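Local coordinates for surface presentation of antigens protein spaS (Salmonella typhimurium, PDB 3C01), which takes part in the type III secretory pathway that presents the surface determinants Salmonella needs to enter mammalian cells, at residues B[6-11]-B[51-56]; B[16-21]-B[70-75]; B[20-25]-B[30-35]; B[34-37]-B[42-45]. All blocks are in the same frame, centred on the assembly; numbering follows the deposited sequence.

Contact 1: B[6-11]-B[51-56]; sequences IGIYFK and RSLFKT
Ile6 and Leu53 carry this contact, in which strand 6-9 passes almost perpendicularly over helix 51-56, with an interaxial angle of 84° and a closest axis approach of 9.7 Å. The packing is densest around the two branches of Ile6. Its CG2 methyl lies 4.0 Å from Leu53 CD1, the two side chains meeting at a slant. Because CG1 stands opposite the carbonyl carbon (chi1 -58°), the longer arm of Ile6 runs to the helix backbone, where its CD1 comes to rest 4.2 Å from Phe54 CA. The same CD1 is 4.5 Å from Phe54 CB, so Ile6 touches two successive helix residues, one with each branch. Two residues along the strand the fit is slacker: Ile8 reaches Leu53 CD1 with its own CD1 alone, at 4.4 Å. Everything that meets here is hydrocarbon. On the far side of the helix the character changes. Arg51 and Lys55 lie on the surface, the CB of Arg51 pointing away from the strand, and its guanidinium is held by the carbonyl of Pro1. Ser52 and Thr56 lie too far from the strand to touch it, their hydroxyls near Glu67 of helix 65-84. Tyr23 of strand 19-25 covers the end of the contact, its hydroxyl bonded to Phe54 O and its ring meeting that of Phe54. Strand 4-9 is itself paired antiparallel with strand 19-25, and Ile6, Gly7 and Ile8 pair antiparallel with a strand of another protein chain, so helix 47-56 packs beneath an inner strand of a sheet built from two polypeptides.

Contact 2: B[16-21]-B[70-75]; sequences PIPMIS and EVLRLL
The backbones of 16-21 and 70-75 come nearest at Pro18 and Val71, whose CA atoms are 8.3 Å apart. The first segment runs from a loop into the start of strand 19-25, whereas the second is regular helix, with Leu75 N bonded to Val71 O at 2.9 Å. Pro18 makes the whole contact from its side. Its ring is directed at the helix, and CG, the outermost ring atom, touches three side chains. Leu72 CD1 is nearest, 3.8 Å from Pro18 CG, and it also borders CD of the same ring; the leucine stands roughly at right angles to the proline. Leu75 CD2 approaches Pro18 CG obliquely at 4.0 Å, and Val71 CG1 completes the apolar seat at 4.3 Å. Leu75 follows Leu72 by three positions and Val71 by four, the spacings that bring side chains to one side of a helix. In the cytoplasmic domain of this exporter family the beta-sheet is flanked by helices, and here the long helix 65-84 is packed beside the entrance to the second strand of the chain. Phe10 and Ile8 also lie against Pro18, Phe10 reaching on to Leu75, while the backbone of Pro18 bonds to Val63 in the connection that leads into the helix.

Contact 3: B[20-25]-B[30-35]; sequences ISVYET and LAVRAY
Val32 is the helix residue that meets strand 20-25, and it does so with both of its methyls. The CA atoms of Val32 and Glu24, 7.8 Å apart, are the closest pair of the two segments, and the CB of Val32 is directed at the strand without itself making a close contact. From CB the side chain forks. With CG1 opposite the backbone N (chi1 168°), that methyl is carried to Val22, whose CG1 lies 4.0 Å from Val32 CG1; the two valines reach toward each other tip to tip. The other branch, CG2, lodges between two strand residues: it is 4.1 Å from Val22 CG1 and 3.8 Å from Glu24 CG. The glutamate thus contributes a methylene, not its charge. It crosses Val32 at about a right angle and then bends at its second torsion (chi2 -65°), which leads the carboxylate off from the helix; its OE1 has a long, weak ion pair with Arg59. Valine and methylene therefore share an apolar patch while the carboxylate turns away from the helix. Thr5 of strand 4-9 and an apolar side chain of another protein chain also border Val32, so the methyls are enclosed on more than the strand side. Strand 19-25 passes directly into helix 26-39, which folds back over it. Together with strand 43-45, which pairs parallel with a strand of that second polypeptide, this is consistent with a beta-alpha-beta crossover, the helix packing its apolar side on the mixed sheet of this family's cytoplasmic domain.

Contact 4: B[34-37]-B[42-45]; sequences AYAE and PVIV. With CYS (cysteine), chain J.
Glu37 meets Val43 through its CG methylene, 4.4 Å from Val43 CG2, and not through its flat carboxylate, which is held by a salt bridge from OE1 to Arg33 one helical turn back. The other carboxylate here belongs to the bound cysteine, and strand 43-45 lies beside it: Val45 N and Val43 O are both displaced from its plane, and to the same side. Val45 N points at the cysteine O in a modelled hydrogen bond, but the separation of Val45 N and that O, 2.5 Å, is too short to be trusted at this resolution. Val43 O lies 3.1 Å from the ligand's OXT; two oxygens meet there, and no bond is assigned between them. At the amino end of the ligand, Ile44 CG2 is 4.0 Å from the cysteine N. Away from the ligand the helix and strand join through hydrocarbon alone. Ala36 CB points at the strand and sits 4.0 Å from Val43 CG2, the methyl that lies opposite the carbonyl carbon of Val43. This short helical face closes back on the strand that follows it, and Arg33 lies along Val43 and Val45. The C=O of Ile44 is directed opposite to that of Val43, and residues 43-45 pair parallel with a strand of another protein chain. Side chains thus tie the strand to helix 26-39, leaving its main chain for polar partners: the second polypeptide extends the sheet, and the bound cysteine probably takes up backbone groups that a further strand could use along the other edge.

How the contacts relate
From the N terminus, strand 4-9 opens the loop that contact 1 closes forty residues later on helix 47-56. Before it closes, the approach to strand 19-25 begins contact 2, which ends beyond it on helix 65-84, so contacts 1 and 2 cross and bring two helices to one pair of antiparallel strands. Contact 3 starts on the same strand as contact 2, the two sharing Ile20 and Ser21, and spans only the first turn of helix 26-39. Contact 4 takes up that helix at Ala34 and Tyr35 and closes on strand 43-45. Contacts 3 and 4 lie inside the loop of contact 1, and contact 4 also inside that of contact 2, which it touches through Leu74 and Ile44.

Contact 1: B[6-11]-B[51-56]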
# COMPACT_ATOMS: atom_id res chain seq x y z
N ILE B 6 -4.66 -2.42 -1.09
CA ILE B 6 -3.39 -3.17 -1.13
C ILE B 6 -2.28 -2.33 -0.49
O ILE B 6 -2.13 -1.17 -0.84
CB ILE B 6 -2.95 -3.46 -2.57
CG1 ILE B 6 -4.03 -4.26 -3.35
CG2 ILE B 6 -1.64 -4.24 -2.61
CD1 ILE B 6 -4.24 -5.69 -2.88
N GLY B 7 -1.53 -2.88 0.45
CA GLY B 7 -0.51 -2.12 1.16
C GLY B 7 0.85 -2.50 0.61
O GLY B 7 1.06 -3.67 0.29
N ILE B 8 1.74 -1.50 0.47
CA ILE B 8 3.09 -1.71 0.00
C ILE B 8 4.08 -1.40 1.10
O ILE B 8 4.10 -0.28 1.63
CB ILE B 8 3.43 -0.79 -1.20
CG1 ILE B 8 2.45 -1.01 -2.38
CG2 ILE B 8 4.93 -0.95 -1.61
CD1 ILE B 8 2.45 -2.42 -2.98
N TYR B 9 4.90 -2.39 1.44
CA TYR B 9 6.01 -2.22 2.37
C TYR B 9 7.25 -2.06 1.50
O TYR B 9 7.48 -2.86 0.58
CB TYR B 9 6.12 -3.44 3.28
CG TYR B 9 7.40 -3.62 4.07
CD1 TYR B 9 8.58 -4.08 3.46
CD2 TYR B 9 7.43 -3.41 5.45
CE1 TYR B 9 9.75 -4.28 4.19
CE2 TYR B 9 8.60 -3.60 6.19
CZ TYR B 9 9.75 -4.03 5.56
OH TYR B 9 10.91 -4.22 6.26
N PHE B 10 8.04 -1.03 1.79
CA PHE B 10 9.32 -0.84 1.10
C PHE B 10 10.35 -0.23 2.05
O PHE B 10 10.22 0.92 2.45
CB PHE B 10 9.10 0.08 -0.09
CG PHE B 10 10.30 0.22 -0.99
CD1 PHE B 10 10.96 -0.89 -1.48
CD2 PHE B 10 10.74 1.49 -1.40
CE1 PHE B 10 12.06 -0.75 -2.34
CE2 PHE B 10 11.83 1.64 -2.24
CZ PHE B 10 12.50 0.51 -2.73
N LYS B 11 11.35 -1.02 2.44
CA LYS B 11 12.48 -0.51 3.22
C LYS B 11 13.75 -1.06 2.61
O LYS B 11 14.16 -2.16 2.95
CB LYS B 11 12.38 -0.90 4.69
CG LYS B 11 11.01 -0.62 5.29
CD LYS B 11 10.95 -0.65 6.80
CE LYS B 11 9.71 0.10 7.28
NZ LYS B 11 9.01 -0.55 8.43
N ARG B 51 -6.53 -2.79 -8.87
CA ARG B 51 -7.21 -3.92 -9.47
C ARG B 51 -6.24 -5.00 -9.93
O ARG B 51 -6.49 -6.19 -9.77
CB ARG B 51 -8.05 -3.44 -10.63
CG ARG B 51 -9.40 -4.06 -10.67
CD ARG B 51 -10.52 -3.08 -11.01
NE ARG B 51 -11.52 -2.97 -9.93
CZ ARG B 51 -12.28 -3.98 -9.45
NH1 ARG B 51 -12.15 -5.24 -9.91
NH2 ARG B 51 -13.16 -3.73 -8.49
N SER B 52 -5.11 -4.61 -10.48
CA SER B 52 -4.25 -5.59 -11.02
C SER B 52 -3.35 -6.23 -9.94
O SER B 52 -3.10 -7.44 -10.02
CB SER B 52 -3.49 -5.05 -12.25
OG SER B 52 -2.62 -4.01 -11.92
N LEU B 53 -2.87 -5.46 -8.96
CA LEU B 53 -2.20 -6.07 -7.82
C LEU B 53 -3.11 -7.06 -7.12
O LEU B 53 -2.67 -8.16 -6.77
CB LEU B 53 -1.76 -5.06 -6.82
CG LEU B 53 -0.63 -4.12 -7.25
CD1 LEU B 53 -0.50 -2.94 -6.24
CD2 LEU B 53 0.73 -4.88 -7.45
N PHE B 54 -4.38 -6.70 -6.98
CA PHE B 54 -5.37 -7.62 -6.38
C PHE B 54 -5.42 -8.94 -7.15
O PHE B 54 -5.46 -10.00 -6.56
CB PHE B 54 -6.76 -7.01 -6.35
CG PHE B 54 -7.78 -7.92 -5.74
CD1 PHE B 54 -7.74 -8.20 -4.38
CD2 PHE B 54 -8.74 -8.54 -6.52
CE1 PHE B 54 -8.66 -9.09 -3.81
CE2 PHE B 54 -9.66 -9.42 -5.94
CZ PHE B 54 -9.61 -9.69 -4.58
N LYS B 55 -5.38 -8.86 -8.47
CA LYS B 55 -5.54 -10.03 -9.31
C LYS B 55 -4.28 -10.86 -9.31
O LYS B 55 -4.34 -12.05 -9.18
CB LYS B 55 -5.91 -9.60 -10.73
CG LYS B 55 -6.50 -10.70 -11.57
CD LYS B 55 -5.96 -10.70 -13.03
CE LYS B 55 -5.97 -9.31 -13.70
NZ LYS B 55 -5.93 -9.46 -15.22
N THR B 56 -3.13 -10.22 -9.40
CA THR B 56 -1.85 -10.93 -9.58
C THR B 56 -1.19 -11.39 -8.27
O THR B 56 -0.63 -12.46 -8.23
CB THR B 56 -0.84 -10.04 -10.38
OG1 THR B 56 -0.70 -8.75 -9.74
CG2 THR B 56 -1.35 -9.83 -11.81

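Contact 2: B[16-21]-B[70-75]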
# COMPACT_ATOMS: atom_id res chain seq x y z
N PRO B 16 15.66 -5.22 -0.84
CA PRO B 16 15.63 -4.40 -2.07
C PRO B 16 14.28 -4.30 -2.78
O PRO B 16 14.02 -3.30 -3.44
CB PRO B 16 16.69 -5.07 -2.97
CG PRO B 16 16.75 -6.50 -2.48
CD PRO B 16 16.36 -6.50 -1.02
N ILE B 17 13.42 -5.31 -2.64
CA ILE B 17 12.16 -5.35 -3.38
C ILE B 17 10.96 -5.05 -2.45
O ILE B 17 10.95 -5.41 -1.27
CB ILE B 17 11.99 -6.73 -4.03
CG1 ILE B 17 13.20 -7.04 -4.93
CG2 ILE B 17 10.68 -6.80 -4.81
CD1 ILE B 17 13.42 -8.55 -5.23
N PRO B 18 9.96 -4.33 -2.96
CA PRO B 18 8.79 -4.06 -2.09
C PRO B 18 7.90 -5.27 -1.86
O PRO B 18 8.02 -6.24 -2.56
CB PRO B 18 8.02 -2.99 -2.82
CG PRO B 18 8.83 -2.68 -4.10
CD PRO B 18 9.90 -3.64 -4.25
N MET B 19 7.02 -5.20 -0.88
CA MET B 19 6.19 -6.32 -0.50
C MET B 19 4.73 -5.89 -0.29
O MET B 19 4.45 -4.76 0.07
CB MET B 19 6.74 -6.90 0.78
CG MET B 19 5.89 -7.93 1.43
SD MET B 19 6.67 -8.57 2.95
CE MET B 19 5.73 -7.67 4.20
N ILE B 20 3.82 -6.83 -0.51
CA ILE B 20 2.43 -6.63 -0.26
C ILE B 20 2.20 -6.82 1.24
O ILE B 20 2.17 -7.98 1.70
CB ILE B 20 1.56 -7.64 -0.98
CG1 ILE B 20 1.86 -7.69 -2.51
CG2 ILE B 20 0.14 -7.33 -0.73
CD1 ILE B 20 1.63 -6.40 -3.27
N SER B 21 2.05 -5.71 1.97
CA SER B 21 1.91 -5.71 3.39
C SER B 21 0.49 -5.93 3.86
O SER B 21 0.28 -6.44 4.94
CB SER B 21 2.44 -4.38 3.96
OG SER B 21 1.94 -3.26 3.24
N GLU B 70 5.86 -0.26 -12.26
CA GLU B 70 4.77 0.65 -11.92
C GLU B 70 4.77 0.99 -10.42
O GLU B 70 4.66 2.14 -10.06
CB GLU B 70 3.47 0.01 -12.30
CG GLU B 70 2.31 0.93 -12.32
CD GLU B 70 1.11 0.35 -13.06
OE1 GLU B 70 0.15 1.12 -13.28
OE2 GLU B 70 1.14 -0.87 -13.42
N VAL B 71 4.93 -0.02 -9.57
CA VAL B 71 5.01 0.21 -8.13
C VAL B 71 6.20 1.13 -7.76
O VAL B 71 6.04 2.10 -7.00
CB VAL B 71 5.14 -1.12 -7.33
CG1 VAL B 71 5.35 -0.84 -5.88
CG2 VAL B 71 3.88 -2.01 -7.48
N LEU B 72 7.37 0.83 -8.33
CA LEU B 72 8.56 1.67 -8.14
C LEU B 72 8.31 3.12 -8.58
O LEU B 72 8.66 4.06 -7.85
CB LEU B 72 9.77 1.07 -8.86
CG LEU B 72 10.81 0.37 -7.95
CD1 LEU B 72 10.19 -0.28 -6.70
CD2 LEU B 72 11.73 -0.61 -8.72
N ARG B 73 7.67 3.33 -9.73
CA ARG B 73 7.31 4.70 -10.11
C ARG B 73 6.43 5.39 -9.03
O ARG B 73 6.67 6.54 -8.68
CB ARG B 73 6.65 4.74 -11.49
CG ARG B 73 7.64 4.92 -12.67
CD ARG B 73 6.94 4.96 -14.05
NE ARG B 73 6.85 3.63 -14.70
CZ ARG B 73 5.72 2.94 -14.94
NH1 ARG B 73 4.53 3.42 -14.59
NH2 ARG B 73 5.78 1.76 -15.53
N LEU B 74 5.47 4.67 -8.47
CA LEU B 74 4.61 5.25 -7.40
C LEU B 74 5.46 5.64 -6.18
O LEU B 74 5.25 6.71 -5.58
CB LEU B 74 3.56 4.25 -6.94
CG LEU B 74 2.12 4.77 -6.88
CD1 LEU B 74 1.18 3.80 -6.11
CD2 LEU B 74 2.05 6.19 -6.32
N LEU B 75 6.41 4.77 -5.84
CA LEU B 75 7.26 4.97 -4.66
C LEU B 75 8.20 6.18 -4.84
O LEU B 75 8.37 6.99 -3.92
CB LEU B 75 8.08 3.71 -4.39
CG LEU B 75 7.62 2.60 -3.41
CD1 LEU B 75 6.33 2.91 -2.77
CD2 LEU B 75 7.67 1.14 -4.04

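Contact 3: B[20-25]-B[30-35]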
# COMPACT_ATOMS: atom_id res chain seq x y z
N ILE B 20 3.82 -6.83 -0.51
CA ILE B 20 2.43 -6.63 -0.26
C ILE B 20 2.20 -6.82 1.24
O ILE B 20 2.17 -7.98 1.70
CB ILE B 20 1.56 -7.64 -0.98
CG1 ILE B 20 1.86 -7.69 -2.51
CG2 ILE B 20 0.14 -7.33 -0.73
CD1 ILE B 20 1.63 -6.40 -3.27
N SER B 21 2.05 -5.71 1.97
CA SER B 21 1.91 -5.71 3.39
C SER B 21 0.49 -5.93 3.86
O SER B 21 0.28 -6.44 4.94
CB SER B 21 2.44 -4.38 3.96
OG SER B 21 1.94 -3.26 3.24
N VAL B 22 -0.48 -5.46 3.07
CA VAL B 22 -1.88 -5.44 3.44
C VAL B 22 -2.66 -5.91 2.23
O VAL B 22 -2.33 -5.52 1.11
CB VAL B 22 -2.32 -4.03 3.77
CG1 VAL B 22 -3.83 -3.96 4.00
CG2 VAL B 22 -1.52 -3.51 4.95
N TYR B 23 -3.68 -6.73 2.45
CA TYR B 23 -4.52 -7.20 1.34
C TYR B 23 -5.95 -7.46 1.84
O TYR B 23 -6.18 -8.41 2.58
CB TYR B 23 -3.89 -8.47 0.81
CG TYR B 23 -4.47 -9.04 -0.46
CD1 TYR B 23 -3.86 -8.76 -1.68
CD2 TYR B 23 -5.54 -9.91 -0.43
CE1 TYR B 23 -4.33 -9.28 -2.86
CE2 TYR B 23 -6.05 -10.44 -1.62
CZ TYR B 23 -5.43 -10.13 -2.82
OH TYR B 23 -5.86 -10.66 -4.01
N GLU B 24 -6.89 -6.60 1.45
CA GLU B 24 -8.23 -6.66 1.98
C GLU B 24 -9.24 -6.14 0.98
O GLU B 24 -8.92 -5.30 0.15
CB GLU B 24 -8.38 -5.84 3.26
CG GLU B 24 -7.40 -6.16 4.42
CD GLU B 24 -7.58 -7.57 5.01
OE1 GLU B 24 -6.66 -8.01 5.78
OE2 GLU B 24 -8.61 -8.23 4.68
N THR B 25 -10.47 -6.60 1.08
CA THR B 25 -11.50 -6.12 0.20
C THR B 25 -12.72 -5.66 0.99
O THR B 25 -12.82 -5.90 2.20
CB THR B 25 -11.93 -7.24 -0.75
OG1 THR B 25 -12.68 -8.19 -0.01
CG2 THR B 25 -10.74 -7.97 -1.33
N LEU B 30 -12.50 -0.78 3.47
CA LEU B 30 -12.91 0.53 4.01
C LEU B 30 -12.22 0.81 5.36
O LEU B 30 -11.77 1.92 5.60
CB LEU B 30 -14.42 0.64 4.14
CG LEU B 30 -15.22 0.66 2.82
CD1 LEU B 30 -16.74 0.59 3.12
CD2 LEU B 30 -14.89 1.88 1.89
N ALA B 31 -12.08 -0.21 6.20
CA ALA B 31 -11.49 -0.00 7.52
C ALA B 31 -9.99 0.26 7.42
O ALA B 31 -9.44 1.06 8.18
CB ALA B 31 -11.82 -1.17 8.46
N VAL B 32 -9.33 -0.38 6.47
CA VAL B 32 -7.91 -0.16 6.22
C VAL B 32 -7.64 1.27 5.84
O VAL B 32 -6.75 1.87 6.38
CB VAL B 32 -7.35 -1.11 5.11
CG1 VAL B 32 -5.98 -0.67 4.66
CG2 VAL B 32 -7.27 -2.56 5.64
N ARG B 33 -8.43 1.80 4.91
CA ARG B 33 -8.39 3.22 4.51
C ARG B 33 -8.58 4.13 5.70
O ARG B 33 -7.84 5.09 5.87
CB ARG B 33 -9.53 3.51 3.57
CG ARG B 33 -9.17 4.22 2.33
CD ARG B 33 -9.65 5.66 2.21
NE ARG B 33 -10.22 5.84 0.87
CZ ARG B 33 -10.18 6.95 0.13
NH1 ARG B 33 -9.60 8.06 0.53
NH2 ARG B 33 -10.74 6.93 -1.05
N ALA B 34 -9.61 3.87 6.50
CA ALA B 34 -9.89 4.77 7.63
C ALA B 34 -8.67 4.68 8.58
O ALA B 34 -8.21 5.69 9.07
CB ALA B 34 -11.20 4.39 8.34
N TYR B 35 -8.09 3.50 8.76
CA TYR B 35 -7.01 3.38 9.72
C TYR B 35 -5.68 4.05 9.22
O TYR B 35 -5.02 4.71 9.97
CB TYR B 35 -6.82 1.91 10.14
CG TYR B 35 -5.87 1.80 11.29
CD1 TYR B 35 -6.31 1.97 12.60
CD2 TYR B 35 -4.53 1.54 11.08
CE1 TYR B 35 -5.43 1.90 13.68
CE2 TYR B 35 -3.64 1.48 12.15
CZ TYR B 35 -4.11 1.68 13.45
OH TYR B 35 -3.24 1.64 14.49

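Contact 4: B[34-37]-B[42-45]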
# COMPACT_ATOMS: atom_id res chain seq x y z
N ALA B 34 -9.61 3.87 6.50
CA ALA B 34 -9.89 4.77 7.63
C ALA B 34 -8.67 4.68 8.58
O ALA B 34 -8.21 5.69 9.07
CB ALA B 34 -11.20 4.39 8.34
N TYR B 35 -8.09 3.50 8.76
CA TYR B 35 -7.01 3.38 9.72
C TYR B 35 -5.68 4.05 9.22
O TYR B 35 -5.02 4.71 9.97
CB TYR B 35 -6.82 1.91 10.14
CG TYR B 35 -5.87 1.80 11.29
CD1 TYR B 35 -6.31 1.97 12.60
CD2 TYR B 35 -4.53 1.54 11.08
CE1 TYR B 35 -5.43 1.90 13.68
CE2 TYR B 35 -3.64 1.48 12.15
CZ TYR B 35 -4.11 1.68 13.45
OH TYR B 35 -3.24 1.64 14.49
N ALA B 36 -5.32 3.86 7.96
CA ALA B 36 -4.18 4.53 7.38
C ALA B 36 -4.29 6.10 7.47
O ALA B 36 -3.30 6.80 7.77
CB ALA B 36 -4.06 4.13 6.00
N GLU B 37 -5.50 6.61 7.21
CA GLU B 37 -5.78 8.02 7.33
C GLU B 37 -5.55 8.46 8.76
O GLU B 37 -4.83 9.40 8.98
CB GLU B 37 -7.19 8.39 6.81
CG GLU B 37 -7.21 8.60 5.25
CD GLU B 37 -8.62 8.47 4.51
OE1 GLU B 37 -8.61 8.47 3.23
OE2 GLU B 37 -9.71 8.36 5.17
N PRO B 42 -0.00 7.26 3.79
CA PRO B 42 -0.67 7.77 2.56
C PRO B 42 -1.48 6.78 1.78
O PRO B 42 -1.05 5.63 1.63
CB PRO B 42 0.49 8.26 1.68
CG PRO B 42 1.77 7.98 2.46
CD PRO B 42 1.45 7.51 3.82
N VAL B 43 -2.61 7.24 1.25
CA VAL B 43 -3.56 6.45 0.49
C VAL B 43 -3.62 6.97 -0.93
O VAL B 43 -3.91 8.13 -1.15
CB VAL B 43 -4.97 6.50 1.13
CG1 VAL B 43 -5.98 5.64 0.32
CG2 VAL B 43 -4.92 6.02 2.60
N ILE B 44 -3.33 6.12 -1.90
CA ILE B 44 -3.31 6.52 -3.30
C ILE B 44 -4.42 5.84 -4.01
O ILE B 44 -4.43 4.64 -4.09
CB ILE B 44 -1.98 6.14 -3.92
CG1 ILE B 44 -0.87 6.89 -3.17
CG2 ILE B 44 -1.93 6.55 -5.38
CD1 ILE B 44 0.50 6.55 -3.69
N VAL B 45 -5.38 6.59 -4.53
CA VAL B 45 -6.53 5.96 -5.13
C VAL B 45 -6.23 5.79 -6.62
O VAL B 45 -6.40 6.71 -7.42
CB VAL B 45 -7.87 6.70 -4.87
CG1 VAL B 45 -9.03 5.79 -5.35
CG2 VAL B 45 -8.05 7.01 -3.37
N CYS J . -3.59 10.01 -6.60
CA CYS J . -3.89 10.82 -5.39
C CYS J . -4.69 9.98 -4.45
O CYS J . -5.34 9.02 -4.88
CB CYS J . -4.71 12.05 -5.77
SG CYS J . -6.15 11.65 -6.70
OXT CYS J . -4.73 10.27 -3.27